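Local structure of SIR4-interacting protein SIF2 (Saccharomyces cerevisiae, 1R5M) at residues 148-153 / 168-173; 111-116 / 153-158. The protein antagonizes telomeric silencing in yeast, belongs to the Set3C corepressor complex and binds the N-terminal domain of SIR4. One frame throughout, in Å; residues are numbered along the deposited sequence.

Interaction 1. Residues 148-153 / 168-173; sequences HRAPIV and DVENVT
H148 and D168 meet where the loop entering strand 152-157 passes the turn after strand 163-168, showing how a WD blade ties its first strand to the turn between its second and third. The carboxylate of D168 sits in a hollow between the imidazole of H148 and the methyl of A150, whose CB lies 3.7 Å from D168 CG. That methyl is itself a bump, with V169 CG2 and E170 CG about it. V169 straddles the opposing chain: its CG2 presses on P151 CD at 3.4 Å and its CG1 on V153 CG1 at 3.3 Å, both tighter than usual. Alongside, V169 N donates to P151 O (2.9 Å). With CG between the backbone N and the carbonyl carbon (chi1 60°), D168 folds back over its type I turn, and OD1 accepts from V172 N at 3.0 Å and more weakly from E170 N. OD2 takes ND1 of H148 at 2.8 Å, in the ring plane but from above the carboxylate, and a water bridging to R149 N; H148 NE2 goes on to S166 OG. Were D168 replaced by an alanine, ND1 of H148 and the amide of V172, just past the turn, would probably lose their acceptors. The S166-H148-D168 chain matches three members of the Ser-His-Asp-Trp tetrad of classical WD40 repeats, and the N-H donors converging on the carboxylate would probably favour its charged form.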
loop_
_atom_site.group_PDB
_atom_site.type_symbol
_atom_site.label_atom_id
_atom_site.label_comp_id
_atom_site.label_asym_id
_atom_site.label_seq_id
_atom_site.Cartn_x
_atom_site.Cartn_y
_atom_site.Cartn_z
ATOM N N HIS A 148 2.044 18.464 8.586
ATOM C CA HIS A 148 2.464 18.394 7.187
ATOM C C HIS A 148 1.807 19.527 6.407
ATOM O O HIS A 148 0.704 19.952 6.739
ATOM C CB HIS A 148 2.019 17.075 6.552
ATOM C CG HIS A 148 2.749 15.871 7.056
ATOM N ND1 HIS A 148 4.003 15.515 6.604
ATOM C CD2 HIS A 148 2.387 14.921 7.951
ATOM C CE1 HIS A 148 4.379 14.394 7.197
ATOM N NE2 HIS A 148 3.415 14.014 8.018
ATOM N N ARG A 149 2.480 19.993 5.359
ATOM C CA ARG A 149 1.942 21.053 4.516
ATOM C C ARG A 149 1.986 20.647 3.046
ATOM O O ARG A 149 1.982 21.493 2.152
ATOM C CB ARG A 149 2.715 22.358 4.732
ATOM C CG ARG A 149 2.495 22.973 6.108
ATOM C CD ARG A 149 2.715 24.476 6.074
ATOM N NE ARG A 149 4.105 24.836 5.801
ATOM C CZ ARG A 149 5.071 24.834 6.713
ATOM N NH1 ARG A 149 4.804 24.490 7.965
ATOM N NH2 ARG A 149 6.306 25.188 6.375
ATOM N N ALA A 150 2.028 19.339 2.809
ATOM C CA ALA A 150 2.054 18.784 1.459
ATOM C C ALA A 150 1.229 17.494 1.473
ATOM O O ALA A 150 0.973 16.930 2.538
ATOM C CB ALA A 150 3.495 18.497 1.033
ATOM N N PRO A 151 0.794 17.014 0.298
ATOM C CA PRO A 151 -0.008 15.786 0.226
ATOM C C PRO A 151 0.603 14.591 0.953
ATOM O O PRO A 151 1.788 14.301 0.808
ATOM C CB PRO A 151 -0.133 15.542 -1.274
ATOM C CG PRO A 151 -0.134 16.931 -1.830
ATOM C CD PRO A 151 0.963 17.607 -1.042
ATOM N N ILE A 152 -0.225 13.899 1.726
ATOM C CA ILE A 152 0.220 12.732 2.481
ATOM C C ILE A 152 0.338 11.540 1.540
ATOM O O ILE A 152 -0.598 11.237 0.796
ATOM C CB ILE A 152 -0.784 12.399 3.600
ATOM C CG1 ILE A 152 -0.965 13.617 4.510
ATOM C CG2 ILE A 152 -0.304 11.189 4.388
ATOM C CD1 ILE A 152 0.319 14.094 5.165
ATOM N N VAL A 153 1.485 10.866 1.570
ATOM C CA VAL A 153 1.703 9.712 0.699
ATOM C C VAL A 153 1.739 8.382 1.439
ATOM O O VAL A 153 1.364 7.351 0.880
ATOM C CB VAL A 153 3.020 9.841 -0.113
ATOM C CG1 VAL A 153 2.995 11.103 -0.953
ATOM C CG2 VAL A 153 4.220 9.850 0.812
ATOM N N ASP A 168 4.930 12.961 3.640
ATOM C CA ASP A 168 4.258 13.648 2.547
ATOM C C ASP A 168 5.116 13.636 1.284
ATOM O O ASP A 168 6.234 13.112 1.287
ATOM C CB ASP A 168 3.871 15.091 2.938
ATOM C CG ASP A 168 5.063 15.963 3.309
ATOM O OD1 ASP A 168 6.116 15.883 2.640
ATOM O OD2 ASP A 168 4.930 16.756 4.269
ATOM N N VAL A 169 4.583 14.203 0.205
ATOM C CA VAL A 169 5.281 14.235 -1.075
ATOM C C VAL A 169 6.621 14.959 -1.056
ATOM O O VAL A 169 7.491 14.673 -1.882
ATOM C CB VAL A 169 4.404 14.866 -2.181
ATOM C CG1 VAL A 169 3.175 14.016 -2.419
ATOM C CG2 VAL A 169 4.009 16.271 -1.796
ATOM N N GLU A 170 6.791 15.897 -0.130
ATOM C CA GLU A 170 8.046 16.636 -0.032
ATOM C C GLU A 170 9.017 15.893 0.879
ATOM O O GLU A 170 10.069 16.411 1.249
ATOM C CB GLU A 170 7.790 18.044 0.511
ATOM C CG GLU A 170 6.922 18.905 -0.395
ATOM C CD GLU A 170 7.485 19.022 -1.799
ATOM O OE1 GLU A 170 8.700 19.279 -1.932
ATOM O OE2 GLU A 170 6.714 18.864 -2.770
ATOM N N ASN A 171 8.640 14.667 1.225
ATOM C CA ASN A 171 9.426 13.797 2.087
ATOM C C ASN A 171 9.576 14.249 3.529
ATOM O O ASN A 171 10.467 13.786 4.240
ATOM C CB ASN A 171 10.795 13.526 1.472
ATOM C CG ASN A 171 10.714 12.548 0.319
ATOM O OD1 ASN A 171 10.261 11.410 0.482
ATOM N ND2 ASN A 171 11.146 12.984 -0.853
ATOM N N VAL A 172 8.715 15.157 3.966
ATOM C CA VAL A 172 8.759 15.564 5.359
ATOM C C VAL A 172 8.151 14.348 6.041
ATOM O O VAL A 172 7.065 13.904 5.668
ATOM C CB VAL A 172 7.892 16.804 5.626
ATOM C CG1 VAL A 172 7.795 17.063 7.124
ATOM C CG2 VAL A 172 8.502 18.012 4.932
ATOM N N THR A 173 8.863 13.796 7.013
ATOM C CA THR A 173 8.401 12.608 7.714
ATOM C C THR A 173 8.233 12.915 9.191
ATOM O O THR A 173 9.120 13.492 9.818
ATOM C CB THR A 173 9.402 11.460 7.522
ATOM O OG1 THR A 173 9.601 11.247 6.118
ATOM C CG2 THR A 173 8.881 10.180 8.150
HETATM O O HOH W 1 5.252 19.427 4.782
#

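Interaction 2. Residues 111-116 / 153-158; sequences VTCLAW and VSVKWN
W157 and A115 make the one direct hydrogen bond between neighbouring strands that run nearly parallel, 18° apart, yet are not paired as a sheet. The indole NE1 donates to the backbone O of A115 at 3.0 Å; the oxygen lies near the ring plane, while the donor stands well above the carbonyl plane, off the lone pairs. CG of W157 lies anti to its carbonyl carbon (chi1 -73°), which swings the indole toward strand 111-116 and brings CD1 to 3.3 Å from W116 O. The strand axes approach to 6.6 Å, a spacing filled by small and branched side chains. V155 stands between two of them: its CG2 touches the sulfur of C113 at 3.7 Å, and its CG1 lies 4.0 Å from A115 CB. A115 CB also rests on V155 O. At the other end a water donates to both T112 O and V153 O, each at 2.8 Å, bridging the strands near the classic bulges where T112 and C113 face G126, and V153 and S154 face M167. Such packing of innermost strands is how adjacent blades of a beta propeller meet around the central channel. Chemically the seam is apolar in its middle and polar at its ends: methyls and thiol make contact with little directional demand, whereas the indole bond and the water give backbone carbonyls on both strands a polar partner across it.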
loop_
_atom_site.group_PDB
_atom_site.type_symbol
_atom_site.label_atom_id
_atom_site.label_comp_id
_atom_site.label_asym_id
_atom_site.label_seq_id
_atom_site.Cartn_x
_atom_site.Cartn_y
_atom_site.Cartn_z
ATOM N N VAL A 111 -8.636 13.416 -0.529
ATOM C CA VAL A 111 -8.098 12.537 0.501
ATOM C C VAL A 111 -7.044 11.749 -0.273
ATOM O O VAL A 111 -7.350 11.137 -1.302
ATOM C CB VAL A 111 -9.176 11.593 1.059
ATOM C CG1 VAL A 111 -8.531 10.510 1.909
ATOM C CG2 VAL A 111 -10.170 12.388 1.896
ATOM N N THR A 112 -5.806 11.778 0.203
ATOM C CA THR A 112 -4.701 11.117 -0.487
ATOM C C THR A 112 -4.155 9.869 0.190
ATOM O O THR A 112 -3.315 9.163 -0.381
ATOM C CB THR A 112 -3.523 12.083 -0.657
ATOM O OG1 THR A 112 -3.065 12.497 0.638
ATOM C CG2 THR A 112 -3.945 13.311 -1.454
ATOM N N CYS A 113 -4.622 9.593 1.400
ATOM C CA CYS A 113 -4.111 8.442 2.129
ATOM C C CYS A 113 -5.067 8.007 3.231
ATOM O O CYS A 113 -5.687 8.842 3.890
ATOM C CB CYS A 113 -2.747 8.816 2.732
ATOM S SG CYS A 113 -1.810 7.485 3.537
ATOM N N LEU A 114 -5.205 6.694 3.400
ATOM C CA LEU A 114 -6.043 6.128 4.455
ATOM C C LEU A 114 -5.282 4.944 5.038
ATOM O O LEU A 114 -4.682 4.161 4.296
ATOM C CB LEU A 114 -7.393 5.642 3.919
ATOM C CG LEU A 114 -8.288 6.692 3.256
ATOM C CD1 LEU A 114 -7.992 6.719 1.768
ATOM C CD2 LEU A 114 -9.751 6.356 3.494
ATOM N N ALA A 115 -5.303 4.811 6.361
ATOM C CA ALA A 115 -4.596 3.713 7.004
ATOM C C ALA A 115 -5.271 3.247 8.286
ATOM O O ALA A 115 -5.351 3.995 9.258
ATOM C CB ALA A 115 -3.154 4.126 7.308
ATOM N N TRP A 116 -5.761 2.011 8.273
ATOM C CA TRP A 116 -6.388 1.413 9.451
ATOM C C TRP A 116 -5.301 0.981 10.424
ATOM O O TRP A 116 -4.194 0.627 10.012
ATOM C CB TRP A 116 -7.164 0.138 9.092
ATOM C CG TRP A 116 -8.434 0.318 8.347
ATOM C CD1 TRP A 116 -8.637 0.125 7.008
ATOM C CD2 TRP A 116 -9.705 0.664 8.901
ATOM N NE1 TRP A 116 -9.961 0.322 6.700
ATOM C CE2 TRP A 116 -10.640 0.656 7.842
ATOM C CE3 TRP A 116 -10.147 0.980 10.193
ATOM C CZ2 TRP A 116 -11.992 0.953 8.034
ATOM C CZ3 TRP A 116 -11.493 1.275 10.385
ATOM C CH2 TRP A 116 -12.399 1.260 9.310
ATOM N N VAL A 153 1.485 10.866 1.570
ATOM C CA VAL A 153 1.703 9.712 0.699
ATOM C C VAL A 153 1.739 8.382 1.439
ATOM O O VAL A 153 1.364 7.351 0.880
ATOM C CB VAL A 153 3.020 9.841 -0.113
ATOM C CG1 VAL A 153 2.995 11.103 -0.953
ATOM C CG2 VAL A 153 4.220 9.850 0.812
ATOM N N SER A 154 2.183 8.397 2.691
ATOM C CA SER A 154 2.268 7.162 3.455
ATOM C C SER A 154 2.019 7.381 4.942
ATOM O O SER A 154 2.423 8.397 5.509
ATOM C CB SER A 154 3.649 6.523 3.251
ATOM O OG SER A 154 3.743 5.266 3.904
ATOM N N VAL A 155 1.332 6.423 5.555
ATOM C CA VAL A 155 1.041 6.443 6.988
ATOM C C VAL A 155 1.128 4.998 7.461
ATOM O O VAL A 155 0.431 4.128 6.936
ATOM C CB VAL A 155 -0.375 6.970 7.298
ATOM C CG1 VAL A 155 -0.666 6.825 8.793
ATOM C CG2 VAL A 155 -0.489 8.426 6.886
ATOM N N LYS A 156 1.994 4.742 8.438
ATOM C CA LYS A 156 2.167 3.391 8.967
ATOM C C LYS A 156 2.005 3.381 10.486
ATOM O O LYS A 156 2.585 4.212 11.187
ATOM C CB LYS A 156 3.553 2.841 8.599
ATOM C CG LYS A 156 3.815 2.665 7.098
ATOM C CD LYS A 156 2.958 1.559 6.506
ATOM C CE LYS A 156 3.280 1.301 5.027
ATOM N NZ LYS A 156 4.626 0.697 4.787
ATOM N N TRP A 157 1.210 2.434 10.977
ATOM C CA TRP A 157 0.965 2.272 12.409
ATOM C C TRP A 157 1.956 1.285 13.003
ATOM O O TRP A 157 2.337 0.314 12.347
ATOM C CB TRP A 157 -0.422 1.684 12.662
ATOM C CG TRP A 157 -1.577 2.581 12.431
ATOM C CD1 TRP A 157 -2.156 2.894 11.236
ATOM C CD2 TRP A 157 -2.361 3.218 13.440
ATOM N NE1 TRP A 157 -3.266 3.681 11.441
ATOM C CE2 TRP A 157 -3.414 3.896 12.786
ATOM C CE3 TRP A 157 -2.279 3.279 14.838
ATOM C CZ2 TRP A 157 -4.381 4.625 13.483
ATOM C CZ3 TRP A 157 -3.241 4.004 15.532
ATOM C CH2 TRP A 157 -4.278 4.668 14.853
ATOM N N ASN A 158 2.357 1.507 14.251
ATOM C CA ASN A 158 3.267 0.565 14.886
ATOM C C ASN A 158 2.430 -0.571 15.473
ATOM O O ASN A 158 1.198 -0.510 15.466
ATOM C CB ASN A 158 4.128 1.265 15.951
ATOM C CG ASN A 158 3.398 1.499 17.253
ATOM O OD1 ASN A 158 2.192 1.736 17.277
ATOM N ND2 ASN A 158 4.142 1.455 18.354
HETATM O O HOH W 2 -1.007 7.529 -0.528
#

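How the interactions relate
Interaction 1 lies within one blade and interaction 2 between two, and their centres are 12 Å apart. Strand 152-157 serves both, with V153 common to them: it holds the turn of its own blade at one end and faces strand 111-116 of the preceding blade along its length. In chain order the segments interleave, 111-116 coming first, then 148-153 and 153-158, and finally 168-173. The contacts also touch directly, for I152 O lies 2.8 Å from T112 OG1, a probable hydrogen bond. Together they illustrate a propeller principle: the innermost strand of one WD repeat carries both a contact inside its own blade and the seam with the blade before it.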